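Local coordinates for protein methylenetetrahydrofolate--tRNA-(uracil-5-)-methyltransferase TrmFO (Thermus thermophilus, PDB 3G5S) that probably catalyses the folate- and FAD-dependent methylation of uridine 54 in tRNA to 5-methyluridine, at residues L262-E265 with M271-L274; R288-I293 with A299-Y304. One frame throughout, in Å; residues are numbered along the deposited sequence.

Contact 1: residues L262-E265 with M271-L274; sequences LRQE and MWSL. With EDO (1,2-ethanediol), chain G.
Ser273 holds OG between its backbone N and carbonyl carbon (chi1 70°), and the Glu265 chain is bent about its CB-CG bond (chi2 -59°), which brings the hydroxyl to the carboxylate, from strand 271-274 to the residue just past strand 258-264. Ser273 OG donates to Glu265 OE2 at 2.6 Å, on the anti lone pair of that oxygen. The same oxygen takes a nearly straight bond from Arg263 NE, also 2.6 Å long, which arrives from above the carboxylate plane. Arg263 NH2 reaches Glu265 OE1 on its syn lone pair at 3.0 Å, so the guanidinium grips the carboxylate side-on with two nitrogens. The positive charge of Arg263 would favour an ionised Glu265. A glutamine here, being neutral, would probably abolish the salt bridge and leave the Arg263 guanidinium without its counter-charge. On the face that carries Leu262, Gln264, Trp272 and Leu274, Gln264 lies over the indole: its CB sits 3.8 Å from the centroid of the six-membered ring of Trp272. Leu262 O meets the edge of that ring in its plane, while Trp272 NE1 bonds to Gly269 O. Leu262 CD2 packs alongside Leu274 CD1. Arg263 and Ser273 exchange two backbone hydrogen bonds, and Glu265 N adds a third to Met271 O (2.8 Å, 163°). This is the ladder of an antiparallel beta hairpin, formed by strands 258-264 and 271-274 within the antiparallel sheet.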
ATOM      1  N   LEU A 262      12.950  16.405  -0.028  1.00 11.28           N
ATOM      2  CA  LEU A 262      12.621  15.013   0.231  1.00 11.65           C
ATOM      3  C   LEU A 262      12.582  14.770   1.724  1.00 10.98           C
ATOM      4  O   LEU A 262      13.358  15.357   2.479  1.00 12.28           O
ATOM      5  CB  LEU A 262      13.625  14.065  -0.421  1.00 13.17           C
ATOM      6  CG  LEU A 262      13.568  14.046  -1.951  1.00 16.56           C
ATOM      7  CD1 LEU A 262      14.509  15.075  -2.513  1.00 18.58           C
ATOM      8  CD2 LEU A 262      13.908  12.664  -2.479  1.00 17.23           C
ATOM      9  N   ARG A 263      11.665  13.911   2.150  1.00 11.49           N
ATOM     10  CA  ARG A 263      11.559  13.583   3.565  1.00 13.02           C
ATOM     11  C   ARG A 263      11.594  12.080   3.775  1.00 11.51           C
ATOM     12  O   ARG A 263      11.151  11.304   2.930  1.00 11.85           O
ATOM     13  CB  ARG A 263      10.295  14.173   4.185  1.00 16.18           C
ATOM     14  CG  ARG A 263       9.035  13.418   3.884  1.00 18.43           C
ATOM     15  CD  ARG A 263       7.887  13.891   4.769  1.00 18.64           C
ATOM     16  NE  ARG A 263       6.911  12.825   4.880  1.00 18.69           N
ATOM     17  CZ  ARG A 263       5.807  12.859   5.618  1.00 18.09           C
ATOM     18  NH1 ARG A 263       5.489  13.931   6.336  1.00 18.56           N
ATOM     19  NH2 ARG A 263       5.019  11.796   5.624  1.00 17.99           N
ATOM     20  N   GLN A 264      12.120  11.675   4.922  1.00 11.93           N
ATOM     21  CA  GLN A 264      12.222  10.269   5.263  1.00 11.74           C
ATOM     22  C   GLN A 264      10.849   9.688   5.618  1.00 11.17           C
ATOM     23  O   GLN A 264      10.122  10.255   6.439  1.00 12.37           O
ATOM     24  CB  GLN A 264      13.196  10.103   6.426  1.00 12.64           C
ATOM     25  CG  GLN A 264      13.416   8.669   6.830  1.00 13.56           C
ATOM     26  CD  GLN A 264      14.453   8.512   7.921  1.00 15.17           C
ATOM     27  OE1 GLN A 264      14.445   7.521   8.655  1.00 17.17           O
ATOM     28  NE2 GLN A 264      15.347   9.486   8.044  1.00 16.61           N
ATOM     29  N   GLU A 265      10.502   8.554   5.011  1.00 10.87           N
ATOM     30  CA  GLU A 265       9.211   7.920   5.274  1.00 11.54           C
ATOM     31  C   GLU A 265       9.319   6.688   6.168  1.00 12.23           C
ATOM     32  O   GLU A 265       8.464   6.464   7.020  1.00 14.74           O
ATOM     33  CB  GLU A 265       8.521   7.523   3.970  1.00 12.68           C
ATOM     34  CG  GLU A 265       8.137   8.690   3.088  1.00 13.63           C
ATOM     35  CD  GLU A 265       7.182   9.680   3.748  1.00 15.20           C
ATOM     36  OE1 GLU A 265       6.551   9.354   4.776  1.00 15.43           O
ATOM     37  OE2 GLU A 265       7.059  10.800   3.216  1.00 18.18           O
HETATM   38  N   MSE A 271      13.655   5.033   2.283  1.00 10.97           N
HETATM   39  CA  MSE A 271      12.563   5.522   1.442  1.00 10.47           C
HETATM   40  C   MSE A 271      12.269   6.987   1.721  1.00 10.74           C
HETATM   41  O   MSE A 271      11.873   7.339   2.838  1.00 11.21           O
HETATM   42  CB  MSE A 271      11.307   4.678   1.685  1.00 11.16           C
HETATM   43  CG  MSE A 271      11.522   3.223   1.351  1.00 12.23           C
HETATM   44 SE   MSE A 271      10.101   2.069   1.951  1.00 13.95          SE
HETATM   45  CE  MSE A 271       8.767   2.715   0.795  1.00 14.66           C
ATOM     46  N   TRP A 272      12.467   7.835   0.713  1.00 10.85           N
ATOM     47  CA  TRP A 272      12.291   9.275   0.854  1.00 10.59           C
ATOM     48  C   TRP A 272      11.302   9.793  -0.177  1.00 10.13           C
ATOM     49  O   TRP A 272      11.436   9.522  -1.375  1.00 11.08           O
ATOM     50  CB  TRP A 272      13.643   9.991   0.712  1.00 11.56           C
ATOM     51  CG  TRP A 272      14.549   9.741   1.889  1.00 12.24           C
ATOM     52  CD1 TRP A 272      15.033   8.533   2.313  1.00 13.57           C
ATOM     53  CD2 TRP A 272      15.048  10.717   2.811  1.00 12.24           C
ATOM     54  NE1 TRP A 272      15.803   8.702   3.440  1.00 14.45           N
ATOM     55  CE2 TRP A 272      15.832  10.033   3.763  1.00 12.87           C
ATOM     56  CE3 TRP A 272      14.908  12.101   2.923  1.00 12.59           C
ATOM     57  CZ2 TRP A 272      16.472  10.689   4.810  1.00 14.91           C
ATOM     58  CZ3 TRP A 272      15.545  12.751   3.958  1.00 14.06           C
ATOM     59  CH2 TRP A 272      16.320  12.047   4.888  1.00 15.39           C
ATOM     60  N   SER A 273      10.297  10.531   0.285  1.00 10.53           N
ATOM     61  CA  SER A 273       9.286  11.060  -0.623  1.00 10.90           C
ATOM     62  C   SER A 273       9.610  12.481  -1.050  1.00 10.58           C
ATOM     63  O   SER A 273      10.257  13.229  -0.323  1.00 11.30           O
ATOM     64  CB  SER A 273       7.893  11.023   0.006  1.00 12.34           C
ATOM     65  OG  SER A 273       7.785  11.969   1.049  1.00 13.60           O
ATOM     66  N   LEU A 274       9.138  12.848  -2.236  1.00 10.74           N
ATOM     67  CA  LEU A 274       9.204  14.226  -2.698  1.00 11.16           C
ATOM     68  C   LEU A 274       8.078  15.029  -2.060  1.00 11.06           C
ATOM     69  O   LEU A 274       6.901  14.763  -2.305  1.00 13.42           O
ATOM     70  CB  LEU A 274       9.086  14.298  -4.217  1.00 11.68           C
ATOM     71  CG  LEU A 274      10.341  13.981  -5.027  1.00 12.19           C
ATOM     72  CD1 LEU A 274      10.783  12.537  -4.844  1.00 12.49           C
ATOM     73  CD2 LEU A 274      10.101  14.284  -6.492  1.00 14.26           C
TER
HETATM   74  C1  EDO G 449       9.958   7.702   9.913  1.00 19.72           C
HETATM   75  O1  EDO G 449       9.319   6.430  10.083  1.00 20.03           O
HETATM   76  C2  EDO G 449       9.152   8.816  10.576  1.00 19.74           C
HETATM   77  O2  EDO G 449       8.600   8.333  11.801  1.00 20.20           O

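Contact 2: residues R288-I293 with A299-Y304. With EDO (1,2-ethanediol), chain H.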
ATOM      1  N   ARG A 288      10.442  10.118 -15.769  1.00 13.44           N
ATOM      2  CA  ARG A 288      11.141  11.054 -16.645  1.00 13.48           C
ATOM      3  C   ARG A 288      11.310  12.417 -15.979  1.00 13.05           C
ATOM      4  O   ARG A 288      12.378  13.033 -16.037  1.00 14.27           O
ATOM      5  CB  ARG A 288      10.389  11.190 -17.967  1.00 15.95           C
ATOM      6  CG  ARG A 288      11.104  12.044 -18.987  1.00 17.34           C
ATOM      7  CD  ARG A 288      10.452  11.914 -20.352  1.00 20.16           C
ATOM      8  NE  ARG A 288       9.048  12.308 -20.330  1.00 21.56           N
ATOM      9  CZ  ARG A 288       8.616  13.552 -20.505  1.00 21.89           C
ATOM     10  NH1 ARG A 288       9.481  14.537 -20.719  1.00 22.38           N
ATOM     11  NH2 ARG A 288       7.315  13.810 -20.466  1.00 22.58           N
ATOM     12  N   LEU A 289      10.243  12.882 -15.338  1.00 13.28           N
ATOM     13  CA  LEU A 289      10.254  14.180 -14.675  1.00 14.22           C
ATOM     14  C   LEU A 289      11.166  14.181 -13.451  1.00 13.04           C
ATOM     15  O   LEU A 289      11.968  15.095 -13.259  1.00 13.51           O
ATOM     16  CB  LEU A 289       8.830  14.578 -14.284  1.00 17.13           C
ATOM     17  CG  LEU A 289       8.005  15.303 -15.353  1.00 20.05           C
ATOM     18  CD1 LEU A 289       8.279  16.794 -15.290  1.00 22.79           C
ATOM     19  CD2 LEU A 289       8.300  14.773 -16.754  1.00 22.43           C
ATOM     20  N   ILE A 290      11.046  13.147 -12.625  1.00 13.12           N
ATOM     21  CA  ILE A 290      11.849  13.065 -11.414  1.00 13.88           C
ATOM     22  C   ILE A 290      13.337  13.101 -11.746  1.00 12.63           C
ATOM     23  O   ILE A 290      14.127  13.730 -11.045  1.00 13.27           O
ATOM     24  CB  ILE A 290      11.508  11.797 -10.590  1.00 15.58           C
ATOM     25  CG1 ILE A 290      10.135  11.945  -9.930  1.00 18.55           C
ATOM     26  CG2 ILE A 290      12.581  11.530  -9.545  1.00 17.34           C
ATOM     27  CD1 ILE A 290       9.531  10.637  -9.488  1.00 20.32           C
ATOM     28  N   GLN A 291      13.722  12.451 -12.834  1.00 13.17           N
ATOM     29  CA  GLN A 291      15.138  12.364 -13.142  1.00 14.88           C
ATOM     30  C   GLN A 291      15.707  13.657 -13.740  1.00 14.90           C
ATOM     31  O   GLN A 291      16.898  13.740 -14.021  1.00 16.49           O
ATOM     32  CB  GLN A 291      15.432  11.108 -13.967  1.00 16.60           C
ATOM     33  CG  GLN A 291      15.148   9.828 -13.156  1.00 17.08           C
ATOM     34  CD  GLN A 291      15.616   8.557 -13.835  1.00 17.68           C
ATOM     35  OE1 GLN A 291      15.736   8.504 -15.060  1.00 19.99           O
ATOM     36  NE2 GLN A 291      15.874   7.519 -13.041  1.00 18.68           N
HETATM   37  N   MSE A 292      14.853  14.671 -13.892  1.00 13.56           N
HETATM   38  CA  MSE A 292      15.292  16.021 -14.244  1.00 14.63           C
HETATM   39  C   MSE A 292      15.695  16.841 -13.020  1.00 16.05           C
HETATM   40  O   MSE A 292      16.226  17.936 -13.157  1.00 19.87           O
HETATM   41  CB  MSE A 292      14.189  16.771 -14.988  1.00 15.12           C
HETATM   42  CG  MSE A 292      13.801  16.157 -16.311  1.00 15.83           C
HETATM   43 SE   MSE A 292      12.430  17.205 -17.189  1.00 18.42          SE
HETATM   44  CE  MSE A 292      12.224  16.099 -18.778  1.00 19.99           C
ATOM     45  N   ILE A 293      15.420  16.329 -11.825  1.00 13.24           N
ATOM     46  CA  ILE A 293      15.713  17.059 -10.596  1.00 13.48           C
ATOM     47  C   ILE A 293      17.151  16.783 -10.182  1.00 13.53           C
ATOM     48  O   ILE A 293      17.546  15.627 -10.087  1.00 13.21           O
ATOM     49  CB  ILE A 293      14.758  16.625  -9.467  1.00 13.41           C
ATOM     50  CG1 ILE A 293      13.308  16.934  -9.857  1.00 13.51           C
ATOM     51  CG2 ILE A 293      15.145  17.287  -8.148  1.00 13.54           C
ATOM     52  CD1 ILE A 293      12.277  16.243  -8.975  1.00 15.07           C
ATOM     53  N   ALA A 299      17.664   8.291  -9.845  1.00 14.26           N
ATOM     54  CA  ALA A 299      16.838   7.841  -8.738  1.00 14.99           C
ATOM     55  C   ALA A 299      16.033   6.603  -9.105  1.00 14.66           C
ATOM     56  O   ALA A 299      15.542   6.478 -10.232  1.00 15.76           O
ATOM     57  CB  ALA A 299      15.913   8.954  -8.293  1.00 16.87           C
ATOM     58  N   GLU A 300      15.909   5.694  -8.139  1.00 14.70           N
ATOM     59  CA  GLU A 300      15.059   4.517  -8.262  1.00 14.21           C
ATOM     60  C   GLU A 300      13.755   4.821  -7.536  1.00 13.43           C
ATOM     61  O   GLU A 300      13.734   5.000  -6.320  1.00 13.13           O
ATOM     62  CB  GLU A 300      15.728   3.285  -7.638  1.00 16.37           C
ATOM     63  CG  GLU A 300      14.859   2.031  -7.685  1.00 18.50           C
ATOM     64  CD  GLU A 300      15.518   0.802  -7.064  1.00 20.68           C
ATOM     65  OE1 GLU A 300      16.766   0.719  -7.048  1.00 22.50           O
ATOM     66  OE2 GLU A 300      14.781  -0.095  -6.600  1.00 21.74           O
ATOM     67  N   ILE A 301      12.670   4.911  -8.288  1.00 13.77           N
ATOM     68  CA  ILE A 301      11.370   5.199  -7.707  1.00 14.11           C
ATOM     69  C   ILE A 301      10.755   3.897  -7.243  1.00 13.97           C
ATOM     70  O   ILE A 301      10.530   2.997  -8.051  1.00 16.83           O
ATOM     71  CB  ILE A 301      10.442   5.887  -8.723  1.00 16.11           C
ATOM     72  CG1 ILE A 301      11.013   7.250  -9.119  1.00 19.45           C
ATOM     73  CG2 ILE A 301       9.037   6.028  -8.155  1.00 17.35           C
ATOM     74  CD1 ILE A 301      10.842   7.583 -10.578  1.00 22.99           C
ATOM     75  N   VAL A 302      10.494   3.796  -5.942  1.00 11.95           N
ATOM     76  CA  VAL A 302       9.933   2.577  -5.381  1.00 13.17           C
ATOM     77  C   VAL A 302       8.422   2.652  -5.168  1.00 12.99           C
ATOM     78  O   VAL A 302       7.776   1.617  -5.048  1.00 14.30           O
ATOM     79  CB  VAL A 302      10.645   2.158  -4.075  1.00 14.78           C
ATOM     80  CG1 VAL A 302      12.095   1.801  -4.349  1.00 16.48           C
ATOM     81  CG2 VAL A 302      10.549   3.252  -3.027  1.00 14.70           C
ATOM     82  N   ARG A 303       7.857   3.856  -5.129  1.00 11.38           N
ATOM     83  CA  ARG A 303       6.412   3.998  -5.010  1.00 10.97           C
ATOM     84  C   ARG A 303       6.020   5.245  -5.786  1.00 10.45           C
ATOM     85  O   ARG A 303       6.486   6.334  -5.470  1.00 11.89           O
ATOM     86  CB  ARG A 303       6.000   4.116  -3.537  1.00 12.26           C
ATOM     87  CG  ARG A 303       4.502   4.045  -3.298  1.00 13.90           C
ATOM     88  CD  ARG A 303       3.781   5.407  -3.443  1.00 15.02           C
ATOM     89  NE  ARG A 303       2.495   5.313  -2.764  1.00 16.56           N
ATOM     90  CZ  ARG A 303       1.327   5.036  -3.340  1.00 16.39           C
ATOM     91  NH1 ARG A 303       1.223   4.912  -4.660  1.00 15.97           N
ATOM     92  NH2 ARG A 303       0.242   4.913  -2.577  1.00 18.59           N
ATOM     93  N   TYR A 304       5.207   5.082  -6.823  1.00 10.47           N
ATOM     94  CA  TYR A 304       4.810   6.211  -7.658  1.00 10.88           C
ATOM     95  C   TYR A 304       3.675   7.021  -7.030  1.00 11.28           C
ATOM     96  O   TYR A 304       2.868   6.497  -6.264  1.00 12.64           O
ATOM     97  CB  TYR A 304       4.423   5.728  -9.053  1.00 11.81           C
ATOM     98  CG  TYR A 304       5.622   5.396  -9.907  1.00 12.02           C
ATOM     99  CD1 TYR A 304       6.268   6.393 -10.624  1.00 13.08           C
ATOM    100  CD2 TYR A 304       6.128   4.101  -9.985  1.00 12.39           C
ATOM    101  CE1 TYR A 304       7.367   6.124 -11.398  1.00 13.05           C
ATOM    102  CE2 TYR A 304       7.236   3.818 -10.767  1.00 13.27           C
ATOM    103  CZ  TYR A 304       7.850   4.836 -11.468  1.00 13.71           C
ATOM    104  OH  TYR A 304       8.946   4.581 -12.249  1.00 15.42           O
TER
HETATM  105  C1  EDO H 450      17.828  -2.806  -5.724  1.00 19.68           C
HETATM  106  O1  EDO H 450      18.109  -1.402  -5.671  1.00 19.93           O
HETATM  107  C2  EDO H 450      16.433  -3.067  -5.171  1.00 19.61           C
HETATM  108  O2  EDO H 450      15.458  -2.525  -6.070  1.00 19.54           O
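Ile290 and Ile301 reach toward each other tip to tip, their CD1 atoms only 3.5 Å apart, a tighter approach than carbon atoms usually make. The other branch of the same Ile290 side chain, CG2, rests more loosely on Ala299 CB at 4.4 Å. The polar link is made by Gln291, whose chain runs extended beyond CG (chi2 -171°) and carries the amide across to the backbone of the other segment. Gln291 NE2 donates to Ala299 O at 3.0 Å, in the carbonyl plane and on a lone pair, with the oxygen also close to the plane of the Gln291 amide. The bond is moderately bent, 143° at the hydrogen.

A turn and a ring set these groups in place. Ile290 opens a type I beta turn that runs to Ile293, closed by the bond from Ile293 N to Ile290 O (3.0 Å), and Gln291 is its second residue. On the facing segment, Ile301 CG2 sits 3.5 Å above the plane of the Tyr304 ring, over its centre, and the ring also stacks with Trp283. Away from the contact, the Glu300 side chain leaves its backbone away from segment 288-293 and holds a 1,2-ethanediol, probably from the crystallisation liquor, by both carboxylate oxygens: O1 of the diol to Glu300 OE1 and O2 to Glu300 OE2. Val302 and Arg303 both face Ile163, forming a classic beta bulge. Thus the last turn of helix 283-290 lies against strand 301-303, which pairs with strand 163-165, while Leu289 packs on helix 193-205.

The two contacts follow each other along the chain, with helix 283-290 coming next after strand 271-274, and their centres lie about 12 Å apart. Both reach the same antiparallel sheet: contact 1 pairs two of its strands, and contact 2 lays a helix end against strand 301-303, and within the sheet strand 163-165 separates this strand from 271-274. They meet directly where Leu274 CD2 packs on Ile293 CD1 at 3.8 Å, and Met271 CE approaches Val302 CG2 at 4.3 Å. Leu274 also touches the bound glutathione, whereas the side chain of Ile290 stays about 11 Å from it. A magnesium ion lies about 4 Å from the side chain of Glu265 and about 13 Å from that of Ile290.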